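Local coordinates for protection of telomeres protein 1 (Schizosaccharomyces pombe, PDB 1QZG) that binds single-stranded telomeric DNA of consensus GGTTAC, protects the 3' overhang of the chromosome end and regulates telomerase and telomere length, at residues S34-Q39 against T80-L85; N42-L47 against Q111-S116; W67-Y72 against D96-K101; Q86-S91 against R120-S125. One frame throughout, in Å; residues are numbered along the deposited sequence.

Contact 1 (S34-Q39 against T80-L85)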
# COMPACT_ATOMS: atom_id res chain seq x y z
N SER C 34 -8.91 -2.21 9.65
CA SER C 34 -9.74 -1.09 10.07
C SER C 34 -10.15 -0.27 8.85
O SER C 34 -11.26 0.26 8.78
CB SER C 34 -9.02 -0.20 11.08
OG SER C 34 -7.85 0.37 10.53
N SER C 35 -9.25 -0.17 7.87
CA SER C 35 -9.57 0.59 6.67
C SER C 35 -10.68 -0.08 5.88
O SER C 35 -11.40 0.57 5.12
CB SER C 35 -8.33 0.72 5.80
OG SER C 35 -7.31 1.45 6.48
N GLN C 36 -10.84 -1.39 6.05
CA GLN C 36 -11.88 -2.12 5.34
C GLN C 36 -13.25 -1.93 5.98
O GLN C 36 -14.27 -2.30 5.38
CB GLN C 36 -11.53 -3.61 5.26
CG GLN C 36 -10.35 -3.89 4.35
CD GLN C 36 -9.92 -5.34 4.37
OE1 GLN C 36 -9.61 -5.89 5.43
NE2 GLN C 36 -9.91 -5.97 3.20
N GLU C 37 -13.28 -1.37 7.18
CA GLU C 37 -14.54 -1.12 7.87
C GLU C 37 -15.39 -0.18 7.03
O GLU C 37 -14.88 0.82 6.51
CB GLU C 37 -14.29 -0.48 9.25
CG GLU C 37 -13.75 -1.44 10.31
CD GLU C 37 -13.41 -0.74 11.61
OE1 GLU C 37 -13.59 0.50 11.70
OE2 GLU C 37 -12.97 -1.43 12.56
N LEU C 38 -16.67 -0.49 6.89
CA LEU C 38 -17.56 0.36 6.11
C LEU C 38 -17.82 1.65 6.86
O LEU C 38 -18.19 1.63 8.04
CB LEU C 38 -18.88 -0.35 5.83
CG LEU C 38 -18.86 -1.50 4.82
CD1 LEU C 38 -20.23 -2.12 4.77
CD2 LEU C 38 -18.45 -1.00 3.44
N GLN C 39 -17.63 2.77 6.18
CA GLN C 39 -17.85 4.08 6.77
C GLN C 39 -18.85 4.88 5.95
O GLN C 39 -18.92 4.74 4.73
CB GLN C 39 -16.53 4.85 6.85
CG GLN C 39 -15.51 4.24 7.80
CD GLN C 39 -15.98 4.27 9.24
OE1 GLN C 39 -16.52 5.27 9.70
NE2 GLN C 39 -15.76 3.17 9.96
N THR C 80 -4.92 -14.50 5.30
CA THR C 80 -4.27 -14.93 4.05
C THR C 80 -5.33 -15.16 2.99
O THR C 80 -5.02 -15.28 1.80
CB THR C 80 -3.47 -16.21 4.25
N SER C 81 -6.61 -15.21 3.42
CA SER C 81 -7.73 -15.52 2.55
C SER C 81 -8.35 -14.31 1.84
O SER C 81 -8.93 -14.41 0.76
CB SER C 81 -8.81 -16.26 3.34
N SER C 82 -8.22 -13.17 2.48
CA SER C 82 -8.66 -11.91 1.89
C SER C 82 -7.46 -11.38 1.15
O SER C 82 -6.33 -11.53 1.59
CB SER C 82 -9.14 -10.92 2.93
OG SER C 82 -9.77 -9.81 2.33
N ILE C 83 -7.73 -10.75 0.04
CA ILE C 83 -6.73 -10.17 -0.85
C ILE C 83 -6.34 -8.78 -0.41
O ILE C 83 -5.30 -8.23 -0.79
CB ILE C 83 -7.35 -10.18 -2.26
CG1 ILE C 83 -6.37 -9.72 -3.34
CG2 ILE C 83 -8.59 -9.32 -2.29
CD1 ILE C 83 -6.85 -9.96 -4.75
N GLY C 84 -7.23 -8.23 0.42
CA GLY C 84 -7.03 -6.93 1.02
C GLY C 84 -7.92 -5.81 0.47
O GLY C 84 -8.94 -6.00 -0.18
N LEU C 85 -7.45 -4.62 0.77
CA LEU C 85 -8.08 -3.37 0.38
C LEU C 85 -7.74 -2.99 -1.06
O LEU C 85 -6.57 -2.83 -1.40
CB LEU C 85 -7.66 -2.25 1.35
CG LEU C 85 -8.24 -0.85 1.10
CD1 LEU C 85 -9.72 -0.84 1.40
CD2 LEU C 85 -7.52 0.19 1.93
O HOH W 1 -11.54 -4.50 1.24
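Gln36 of segment 34-39 reaches across to Ser82, Gly84 and Leu85, where the loop between strands 67-74 and 85-91 of the OB fold runs into the second of these strands. Its CG lies anti to the carbonyl carbon (chi1 -69°), and the chain runs out extended, laying the amide beside the backbone of the loop. Gln36 NE2 rests 3.4 Å from Gly84 C but makes no direct hydrogen bond across the contact; instead it donates a hydrogen bond to a water 2.9 Å from NE2, which returns a weak bond to Gly84 O. Ser82 OG stays 3.9 Å from Gln36 NE2, a packing distance. Gly84 has a positive phi (108°), and with its psi a beta carbon would jam against the carbonyl O of Ile83, so the backbone here demands a residue without a side chain. The apolar half lies deeper. Leu85 turns CG opposite its backbone N (chi1 -180°), and its CD1 branch meets Gln36 CG at 4.3 Å. Both Leu85 and Ser35 also pack on Leu47 of strand 43-59. Ser35 spends its hydroxyl on Ser31 O, four residues back, and offers carbon to the loop: Ser35 CB touches Leu85 CD2 at 4.0 Å.

Contact 2 (N42-L47 against Q111-S116). With nucleotides of chain A.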
# COMPACT_ATOMS: atom_id res chain seq x y z
N ASN C 42 -16.34 9.57 3.80
CA ASN C 42 -14.98 9.37 3.30
C ASN C 42 -13.93 9.99 4.21
O ASN C 42 -14.17 11.03 4.82
CB ASN C 42 -14.85 10.00 1.91
CG ASN C 42 -15.81 9.42 0.89
OD1 ASN C 42 -15.91 9.91 -0.23
ND2 ASN C 42 -16.50 8.36 1.28
N THR C 43 -12.77 9.34 4.30
CA THR C 43 -11.66 9.84 5.11
C THR C 43 -10.37 9.70 4.29
O THR C 43 -10.33 8.94 3.33
CB THR C 43 -11.51 9.04 6.45
OG1 THR C 43 -11.31 7.65 6.16
CG2 THR C 43 -12.76 9.19 7.32
N ILE C 44 -9.34 10.45 4.66
CA ILE C 44 -8.05 10.39 3.97
C ILE C 44 -7.06 9.72 4.92
O ILE C 44 -6.93 10.13 6.08
CB ILE C 44 -7.53 11.80 3.61
CG1 ILE C 44 -8.57 12.55 2.79
CG2 ILE C 44 -6.24 11.67 2.80
CD1 ILE C 44 -8.22 14.02 2.57
N VAL C 45 -6.35 8.71 4.44
CA VAL C 45 -5.41 7.99 5.29
C VAL C 45 -4.08 7.69 4.62
O VAL C 45 -3.88 7.97 3.43
CB VAL C 45 -6.00 6.62 5.70
CG1 VAL C 45 -7.37 6.80 6.34
CG2 VAL C 45 -6.10 5.70 4.47
N ASN C 46 -3.18 7.12 5.41
CA ASN C 46 -1.88 6.69 4.94
C ASN C 46 -1.91 5.19 5.18
O ASN C 46 -2.45 4.73 6.19
CB ASN C 46 -0.75 7.32 5.75
CG ASN C 46 -0.73 8.82 5.61
OD1 ASN C 46 -0.84 9.35 4.50
ND2 ASN C 46 -0.59 9.51 6.73
N LEU C 47 -1.34 4.43 4.25
CA LEU C 47 -1.34 2.98 4.35
C LEU C 47 0.05 2.43 4.13
O LEU C 47 0.91 3.06 3.51
CB LEU C 47 -2.31 2.40 3.32
CG LEU C 47 -3.74 2.94 3.44
CD1 LEU C 47 -4.54 2.59 2.20
CD2 LEU C 47 -4.40 2.38 4.70
N GLN C 111 -1.80 9.68 1.60
CA GLN C 111 -2.95 10.46 1.07
C GLN C 111 -3.86 9.62 0.17
O GLN C 111 -3.91 9.82 -1.04
CB GLN C 111 -2.48 11.74 0.35
CG GLN C 111 -1.93 12.81 1.29
CD GLN C 111 -2.99 13.82 1.76
OE1 GLN C 111 -3.40 14.69 1.01
NE2 GLN C 111 -3.40 13.68 2.99
N ILE C 112 -4.58 8.68 0.77
CA ILE C 112 -5.52 7.85 0.04
C ILE C 112 -6.90 8.05 0.64
O ILE C 112 -7.08 7.94 1.85
CB ILE C 112 -5.15 6.36 0.17
CG1 ILE C 112 -3.72 6.12 -0.31
CG2 ILE C 112 -6.14 5.53 -0.60
CD1 ILE C 112 -3.52 6.44 -1.81
N THR C 113 -7.87 8.36 -0.21
CA THR C 113 -9.25 8.53 0.24
C THR C 113 -9.90 7.15 0.38
O THR C 113 -9.78 6.31 -0.50
CB THR C 113 -10.09 9.33 -0.77
OG1 THR C 113 -9.70 10.71 -0.73
CG2 THR C 113 -11.59 9.22 -0.44
N LEU C 114 -10.59 6.93 1.49
CA LEU C 114 -11.30 5.67 1.72
C LEU C 114 -12.77 5.99 1.52
O LEU C 114 -13.29 6.95 2.11
CB LEU C 114 -11.06 5.18 3.15
CG LEU C 114 -10.10 4.03 3.46
CD1 LEU C 114 -8.85 4.09 2.59
CD2 LEU C 114 -9.76 4.08 4.95
N ARG C 115 -13.45 5.21 0.69
CA ARG C 115 -14.87 5.44 0.45
C ARG C 115 -15.59 4.13 0.15
O ARG C 115 -14.95 3.12 -0.15
CB ARG C 115 -15.08 6.41 -0.72
CG ARG C 115 -14.63 5.86 -2.04
CD ARG C 115 -15.68 6.07 -3.13
NE ARG C 115 -15.38 5.22 -4.29
CZ ARG C 115 -16.10 5.20 -5.41
NH1 ARG C 115 -17.16 5.99 -5.54
NH2 ARG C 115 -15.75 4.40 -6.41
N SER C 116 -16.91 4.16 0.23
CA SER C 116 -17.74 2.99 -0.02
C SER C 116 -18.13 2.85 -1.49
O SER C 116 -18.40 3.83 -2.19
CB SER C 116 -19.01 3.06 0.82
OG SER C 116 -18.71 3.12 2.20
P DG A 2 -17.78 13.35 -5.14
OP1 DG A 2 -19.07 13.90 -5.60
OP2 DG A 2 -17.55 13.09 -3.69
O5' DG A 2 -17.49 12.01 -5.95
C5' DG A 2 -17.28 12.07 -7.35
C4' DG A 2 -16.28 11.02 -7.79
O4' DG A 2 -14.97 11.27 -7.22
C3' DG A 2 -16.64 9.59 -7.43
O3' DG A 2 -16.46 8.77 -8.59
C2' DG A 2 -15.66 9.24 -6.32
C1' DG A 2 -14.45 10.07 -6.69
N9 DG A 2 -13.54 10.44 -5.59
C8 DG A 2 -13.88 10.83 -4.32
N7 DG A 2 -12.84 11.12 -3.59
C5 DG A 2 -11.75 10.91 -4.42
C6 DG A 2 -10.36 11.08 -4.18
O6 DG A 2 -9.79 11.49 -3.16
N1 DG A 2 -9.60 10.72 -5.29
C2 DG A 2 -10.11 10.28 -6.48
N2 DG A 2 -9.21 9.96 -7.43
N3 DG A 2 -11.41 10.16 -6.73
C4 DG A 2 -12.16 10.48 -5.66
O HOH W 2 -17.39 6.39 2.63
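Val45 O takes two backbone N-H groups of segment 111-116, Ile112 N at 2.8 Å and, weakly, Gln111 N at 3.3 Å. This double grip is a G1 beta bulge, with Gln111 at positive phi (85°), placed where the chain turns the corner into the antiparallel pair 43-47/112-116 of the OB barrel. Further along, Leu114 N binds Thr43 O nearly head-on at 2.7 Å. On the face of Thr43, Val45, Ile112 and Leu114, Leu114 crosses Val45 at about a right angle, Leu114 CD1 lying 3.7 Å from Val45 CG2. The opposite face meets DNA. Thr113 sets OG1 anti to its carbonyl carbon (chi1 -73°) and donates from it to O6 of guanine DG2 of chain A at 2.6 Å. A valine in its place would probably leave that guanine O6 without its hydroxyl donor. Arg115 sends its guanidinium over the same nucleotide's sugar, while its NH2 is held by Gln122 OE1 and bonds weakly to O4 of the bound thymidine-5'-phosphate. Asn42 runs alongside Arg115, amide and guanidinium planes 84° apart, with Asn42 ND2 pressed against Arg115 CB at 3.1 Å.

Contact 3 (W67-Y72 against D96-K101)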
# COMPACT_ATOMS: atom_id res chain seq x y z
N TRP C 67 -4.03 8.41 -15.72
CA TRP C 67 -3.22 7.21 -15.69
C TRP C 67 -3.71 6.47 -14.45
O TRP C 67 -4.03 7.10 -13.44
CB TRP C 67 -1.75 7.54 -15.55
CG TRP C 67 -1.16 7.99 -16.83
CD1 TRP C 67 -1.08 9.27 -17.27
CD2 TRP C 67 -0.63 7.17 -17.87
NE1 TRP C 67 -0.53 9.31 -18.53
CE2 TRP C 67 -0.25 8.03 -18.92
CE3 TRP C 67 -0.45 5.78 -18.03
CZ2 TRP C 67 0.30 7.55 -20.12
CZ3 TRP C 67 0.10 5.31 -19.22
CH2 TRP C 67 0.47 6.20 -20.25
N VAL C 68 -3.81 5.15 -14.52
CA VAL C 68 -4.30 4.41 -13.36
C VAL C 68 -3.62 3.08 -13.13
O VAL C 68 -3.24 2.40 -14.08
CB VAL C 68 -5.85 4.21 -13.47
CG1 VAL C 68 -6.17 3.44 -14.75
CG2 VAL C 68 -6.41 3.48 -12.26
N THR C 69 -3.49 2.73 -11.86
CA THR C 69 -2.91 1.47 -11.47
C THR C 69 -3.74 1.03 -10.26
O THR C 69 -4.13 1.86 -9.43
CB THR C 69 -1.42 1.60 -11.09
OG1 THR C 69 -0.87 0.28 -10.90
CG2 THR C 69 -1.26 2.41 -9.81
N THR C 70 -4.00 -0.26 -10.15
CA THR C 70 -4.77 -0.79 -9.04
C THR C 70 -3.88 -1.70 -8.24
O THR C 70 -3.09 -2.47 -8.79
CB THR C 70 -6.01 -1.53 -9.53
OG1 THR C 70 -6.84 -0.65 -10.29
CG2 THR C 70 -6.79 -2.09 -8.35
N VAL C 71 -3.99 -1.63 -6.92
CA VAL C 71 -3.22 -2.50 -6.04
C VAL C 71 -4.16 -2.99 -4.95
O VAL C 71 -5.09 -2.28 -4.53
CB VAL C 71 -2.04 -1.76 -5.36
CG1 VAL C 71 -1.14 -1.14 -6.42
CG2 VAL C 71 -2.53 -0.69 -4.40
N TYR C 72 -3.89 -4.19 -4.47
CA TYR C 72 -4.61 -4.76 -3.37
C TYR C 72 -3.60 -4.84 -2.26
O TYR C 72 -2.63 -5.58 -2.38
CB TYR C 72 -5.18 -6.14 -3.73
CG TYR C 72 -6.43 -6.07 -4.58
CD1 TYR C 72 -6.35 -5.83 -5.95
CD2 TYR C 72 -7.69 -6.23 -4.01
CE1 TYR C 72 -7.51 -5.74 -6.73
CE2 TYR C 72 -8.85 -6.13 -4.78
CZ TYR C 72 -8.75 -5.89 -6.14
OH TYR C 72 -9.90 -5.79 -6.89
N ASP C 96 3.33 8.68 -13.46
CA ASP C 96 4.36 8.65 -12.43
C ASP C 96 3.89 7.78 -11.26
O ASP C 96 4.28 7.99 -10.11
CB ASP C 96 4.66 10.07 -11.94
CG ASP C 96 3.43 10.78 -11.41
OD1 ASP C 96 2.33 10.17 -11.37
OD2 ASP C 96 3.57 11.96 -11.03
N LEU C 97 3.07 6.79 -11.58
CA LEU C 97 2.53 5.87 -10.59
C LEU C 97 3.54 4.80 -10.22
O LEU C 97 4.50 4.56 -10.96
CB LEU C 97 1.28 5.19 -11.14
CG LEU C 97 0.16 6.14 -11.57
CD1 LEU C 97 -0.92 5.37 -12.28
CD2 LEU C 97 -0.39 6.88 -10.36
N PRO C 98 3.34 4.14 -9.06
CA PRO C 98 4.24 3.08 -8.62
C PRO C 98 4.37 2.05 -9.73
O PRO C 98 3.38 1.67 -10.34
CB PRO C 98 3.53 2.50 -7.40
CG PRO C 98 2.82 3.68 -6.83
CD PRO C 98 2.28 4.38 -8.07
N VAL C 99 5.59 1.60 -9.98
CA VAL C 99 5.83 0.58 -10.98
C VAL C 99 6.07 -0.67 -10.16
O VAL C 99 7.15 -0.87 -9.62
CB VAL C 99 7.06 0.89 -11.86
CG1 VAL C 99 7.34 -0.29 -12.77
CG2 VAL C 99 6.82 2.15 -12.67
N ILE C 100 5.05 -1.50 -10.06
CA ILE C 100 5.13 -2.72 -9.28
C ILE C 100 5.52 -3.89 -10.13
O ILE C 100 5.00 -4.08 -11.23
CB ILE C 100 3.78 -2.98 -8.61
CG1 ILE C 100 3.48 -1.81 -7.66
CG2 ILE C 100 3.80 -4.33 -7.88
CD1 ILE C 100 2.05 -1.74 -7.20
N LYS C 101 6.44 -4.70 -9.63
CA LYS C 101 6.86 -5.83 -10.43
C LYS C 101 6.27 -7.16 -9.98
O LYS C 101 6.01 -8.03 -10.81
CB LYS C 101 8.38 -5.92 -10.47
CG LYS C 101 8.87 -6.77 -11.62
CD LYS C 101 10.36 -6.68 -11.80
CE LYS C 101 10.89 -8.03 -12.23
NZ LYS C 101 12.34 -8.02 -12.50
O HOH W 3 2.45 -0.76 -11.21
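Flat peptide units of Trp67 and Val68 are what Leu97 covers: its CD1 methyl sits over a face of the Trp67-Val68 peptide and over a face of the Val68-Thr69 peptide, on strand 67-72 of the OB barrel. Leu97 CD1 lies 3.6 Å from Val68 C, and the Trp67 indole plays no part; Trp67 meets Leu97 through CB, at 4.0 Å from CD1, while its ring leads off toward Gln59 and Asn95. The saturated ring of Pro98 comes next, its CD edge 4.4 Å from Thr69 CG2. Segment 96-101 is an irregular run between strands 85-91 and 106-109 that closes over the strand here, the two directions 39° apart, without a direct hydrogen bond. Thr69 carries OG1 opposite its backbone N (chi1 -172°), which swings CG2 to Leu97 as the two side chains slide past each other. That hydroxyl is bonded to Thr55 O of the neighbouring strand 43-59. A single water bridges the irregular run, donating to Pro98 O at 2.7 Å and accepting from Ile100 N at 2.9 Å; it reaches Thr69 OG1 only weakly. Phe129 and Tyr131 back Pro98 from strand 129-133. Ile100 crosses Val71 at about a right angle in an unusually tight methyl contact, Ile100 CD1 to Val71 CG1 at 3.3 Å.

Contact 4 (Q86-S91 against R120-S125). With TMP (thymidine-5'-phosphate), chain E; nucleotides of chain A.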
# COMPACT_ATOMS: atom_id res chain seq x y z
N GLN C 86 -8.78 -2.87 -1.90
CA GLN C 86 -8.59 -2.47 -3.29
C GLN C 86 -8.35 -0.97 -3.33
O GLN C 86 -9.14 -0.19 -2.80
CB GLN C 86 -9.82 -2.80 -4.13
CG GLN C 86 -9.73 -2.26 -5.56
CD GLN C 86 -11.04 -2.41 -6.33
OE1 GLN C 86 -11.08 -3.07 -7.37
NE2 GLN C 86 -12.10 -1.79 -5.83
N ILE C 87 -7.27 -0.55 -4.02
CA ILE C 87 -6.93 0.85 -4.12
C ILE C 87 -6.63 1.24 -5.56
O ILE C 87 -5.83 0.58 -6.23
CB ILE C 87 -5.68 1.19 -3.25
CG1 ILE C 87 -5.93 0.73 -1.82
CG2 ILE C 87 -5.37 2.68 -3.28
CD1 ILE C 87 -4.67 0.50 -1.00
N HIS C 88 -7.29 2.30 -6.03
CA HIS C 88 -7.01 2.79 -7.37
C HIS C 88 -6.13 4.02 -7.23
O HIS C 88 -6.50 4.97 -6.53
CB HIS C 88 -8.29 3.18 -8.11
CG HIS C 88 -9.19 2.03 -8.39
ND1 HIS C 88 -8.79 0.94 -9.14
CD2 HIS C 88 -10.47 1.78 -8.02
CE1 HIS C 88 -9.78 0.07 -9.22
NE2 HIS C 88 -10.81 0.55 -8.55
N LEU C 89 -4.97 3.91 -7.87
CA LEU C 89 -4.05 5.03 -7.85
C LEU C 89 -4.13 5.76 -9.18
O LEU C 89 -3.95 5.13 -10.22
CB LEU C 89 -2.64 4.53 -7.59
CG LEU C 89 -2.50 3.77 -6.28
CD1 LEU C 89 -1.12 3.13 -6.15
CD2 LEU C 89 -2.77 4.70 -5.11
N PHE C 90 -4.38 7.07 -9.17
CA PHE C 90 -4.50 7.84 -10.40
C PHE C 90 -3.49 8.95 -10.50
O PHE C 90 -2.95 9.43 -9.50
CB PHE C 90 -5.88 8.50 -10.51
CG PHE C 90 -7.03 7.54 -10.57
CD1 PHE C 90 -7.73 7.20 -9.41
CD2 PHE C 90 -7.45 7.02 -11.78
CE1 PHE C 90 -8.84 6.36 -9.48
CE2 PHE C 90 -8.56 6.17 -11.86
CZ PHE C 90 -9.26 5.84 -10.70
N SER C 91 -3.24 9.39 -11.73
CA SER C 91 -2.36 10.51 -11.95
C SER C 91 -2.83 11.30 -13.16
O SER C 91 -3.10 10.73 -14.22
CB SER C 91 -0.92 10.07 -12.17
OG SER C 91 -0.11 11.23 -12.30
N ARG C 120 -18.36 -2.21 -0.25
CA ARG C 120 -17.00 -2.55 0.12
C ARG C 120 -16.23 -1.24 0.20
O ARG C 120 -16.50 -0.32 -0.57
CB ARG C 120 -16.42 -3.59 -0.84
CG ARG C 120 -17.20 -4.90 -0.88
CD ARG C 120 -16.44 -5.96 -1.66
NE ARG C 120 -17.17 -7.23 -1.70
CZ ARG C 120 -16.74 -8.32 -2.32
NH1 ARG C 120 -15.57 -8.31 -2.95
NH2 ARG C 120 -17.47 -9.42 -2.31
N THR C 121 -15.26 -1.15 1.10
CA THR C 121 -14.47 0.07 1.18
C THR C 121 -13.41 -0.03 0.10
O THR C 121 -12.83 -1.08 -0.12
CB THR C 121 -13.82 0.24 2.55
OG1 THR C 121 -14.85 0.44 3.53
CG2 THR C 121 -12.88 1.46 2.55
N GLN C 122 -13.17 1.09 -0.57
CA GLN C 122 -12.23 1.14 -1.66
C GLN C 122 -11.34 2.37 -1.46
O GLN C 122 -11.79 3.37 -0.90
CB GLN C 122 -13.04 1.26 -2.96
CG GLN C 122 -12.28 1.34 -4.26
CD GLN C 122 -13.20 1.78 -5.39
OE1 GLN C 122 -13.70 2.91 -5.40
NE2 GLN C 122 -13.42 0.90 -6.35
N GLY C 123 -10.09 2.28 -1.89
CA GLY C 123 -9.20 3.41 -1.76
C GLY C 123 -9.08 4.11 -3.10
O GLY C 123 -8.99 3.46 -4.13
N LEU C 124 -9.06 5.43 -3.04
CA LEU C 124 -8.93 6.31 -4.21
C LEU C 124 -7.86 7.32 -3.88
O LEU C 124 -8.03 8.08 -2.93
CB LEU C 124 -10.26 7.08 -4.50
CG LEU C 124 -11.22 6.53 -5.57
CD1 LEU C 124 -11.13 5.01 -5.64
CD2 LEU C 124 -12.65 6.98 -5.31
N SER C 125 -6.77 7.33 -4.63
CA SER C 125 -5.68 8.26 -4.34
C SER C 125 -6.10 9.73 -4.47
O SER C 125 -6.92 10.10 -5.31
CB SER C 125 -4.52 7.99 -5.30
OG SER C 125 -4.86 8.30 -6.63
C1' TMP E . -14.92 -1.47 -12.07
N1 TMP E . -15.17 -0.31 -11.21
C2 TMP E . -14.41 -0.13 -10.08
O2 TMP E . -13.52 -0.89 -9.75
N3 TMP E . -14.73 0.99 -9.36
C4 TMP E . -15.71 1.93 -9.64
O4 TMP E . -15.90 2.87 -8.88
C5 TMP E . -16.46 1.68 -10.85
C5M TMP E . -17.53 2.64 -11.25
C6 TMP E . -16.16 0.59 -11.56
P DT A 4 -17.19 6.81 -15.13
OP1 DT A 4 -18.01 6.75 -16.36
OP2 DT A 4 -17.26 5.70 -14.14
O5' DT A 4 -15.68 6.93 -15.62
C5' DT A 4 -14.74 5.94 -15.28
C4' DT A 4 -13.40 6.31 -15.86
O4' DT A 4 -12.85 7.45 -15.15
C3' DT A 4 -12.39 5.19 -15.71
O3' DT A 4 -11.75 4.94 -16.96
C2' DT A 4 -11.42 5.68 -14.65
C1' DT A 4 -11.50 7.18 -14.82
N1 DT A 4 -11.15 7.95 -13.61
C2 DT A 4 -10.10 8.84 -13.70
O2 DT A 4 -9.50 9.05 -14.74
N3 DT A 4 -9.78 9.49 -12.53
C4 DT A 4 -10.39 9.33 -11.30
O4 DT A 4 -9.96 9.95 -10.32
C5 DT A 4 -11.50 8.41 -11.28
C7 DT A 4 -12.24 8.21 -9.99
C6 DT A 4 -11.82 7.77 -12.41
P DG A 2 -17.78 13.35 -5.14
OP1 DG A 2 -19.07 13.90 -5.60
OP2 DG A 2 -17.55 13.09 -3.69
O5' DG A 2 -17.49 12.01 -5.95
C5' DG A 2 -17.28 12.07 -7.35
C4' DG A 2 -16.28 11.02 -7.79
O4' DG A 2 -14.97 11.27 -7.22
C3' DG A 2 -16.64 9.59 -7.43
O3' DG A 2 -16.46 8.77 -8.59
C2' DG A 2 -15.66 9.24 -6.32
C1' DG A 2 -14.45 10.07 -6.69
N9 DG A 2 -13.54 10.44 -5.59
C8 DG A 2 -13.88 10.83 -4.32
N7 DG A 2 -12.84 11.12 -3.59
C5 DG A 2 -11.75 10.91 -4.42
C6 DG A 2 -10.36 11.08 -4.18
O6 DG A 2 -9.79 11.49 -3.16
N1 DG A 2 -9.60 10.72 -5.29
C2 DG A 2 -10.11 10.28 -6.48
N2 DG A 2 -9.21 9.96 -7.43
N3 DG A 2 -11.41 10.16 -6.73
C4 DG A 2 -12.16 10.48 -5.66
O HOH W 4 -11.51 -3.09 -1.12
O HOH W 5 -4.27 10.75 -7.56
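Gln122 stretches out with CG opposite its backbone N (chi1 180°), and His88 sets CG anti to its carbonyl carbon (chi1 -66°), bringing amide and imidazole together beside the bound thymidine-5'-phosphate. They sit on the parallel strands 86-91 and 120-125 that close the OB barrel, a ladder running Gln86 O to Gly123 N, Gly123 O to His88 N, and His88 O to Ser125 N. At Gly123 a beta carbon would clash with Ile87 CG1, so the bare backbone lets the strands close up to each other. The His88 ring meets the ligand at its edge, NE2 donating to thymidine O2 at 3.3 Å, while Thr70 OG1 holds ND1, which probably helps fix the turn of the ring. Gln122 NE2 comes 3.3 Å from thymidine N3, its OE1 held by Arg115. Farther along, the Phe90 ring is covered on one face by the thymine of DT4 of chain A, whose C4 lies 3.5 Å above the ring plane, over its centre. With an alanine in place of Phe90, that thymine would probably lose the ring it lies on and a gap would open beside Val68. Leu124 CD2 packs on the guanine of DG2 of chain A at 3.6 Å from C4, and Ser125 O accepts from N1 of that guanine at 2.8 Å. Ser125 OG, in turn, takes Phe90 N in an almost straight bond, 2.9 Å long at 174°.

All four contacts belong to one OB-fold domain, the N-terminal part of Pot1, and their segments follow the chain as 34-39, 42-47, 67-72, 80-85, 86-91, 96-101, 111-116 and 120-125. Contacts 2 and 4, centres about 8 Å apart, share the DNA-binding side of the barrel: strands 112-117 and 120-126 are sheet neighbours, and the pocket residues Arg115, His88 and Gln122 are split between them. Contact 3, about 11 Å from contact 4 between centres, covers strand 67-74, which pairs with strand 85-91 and also touches the DNA backbone. Contact 1, about 19 Å from contact 3 between centres, touches contact 4 through Thr121, its nearest atom about 12 Å from the DNA.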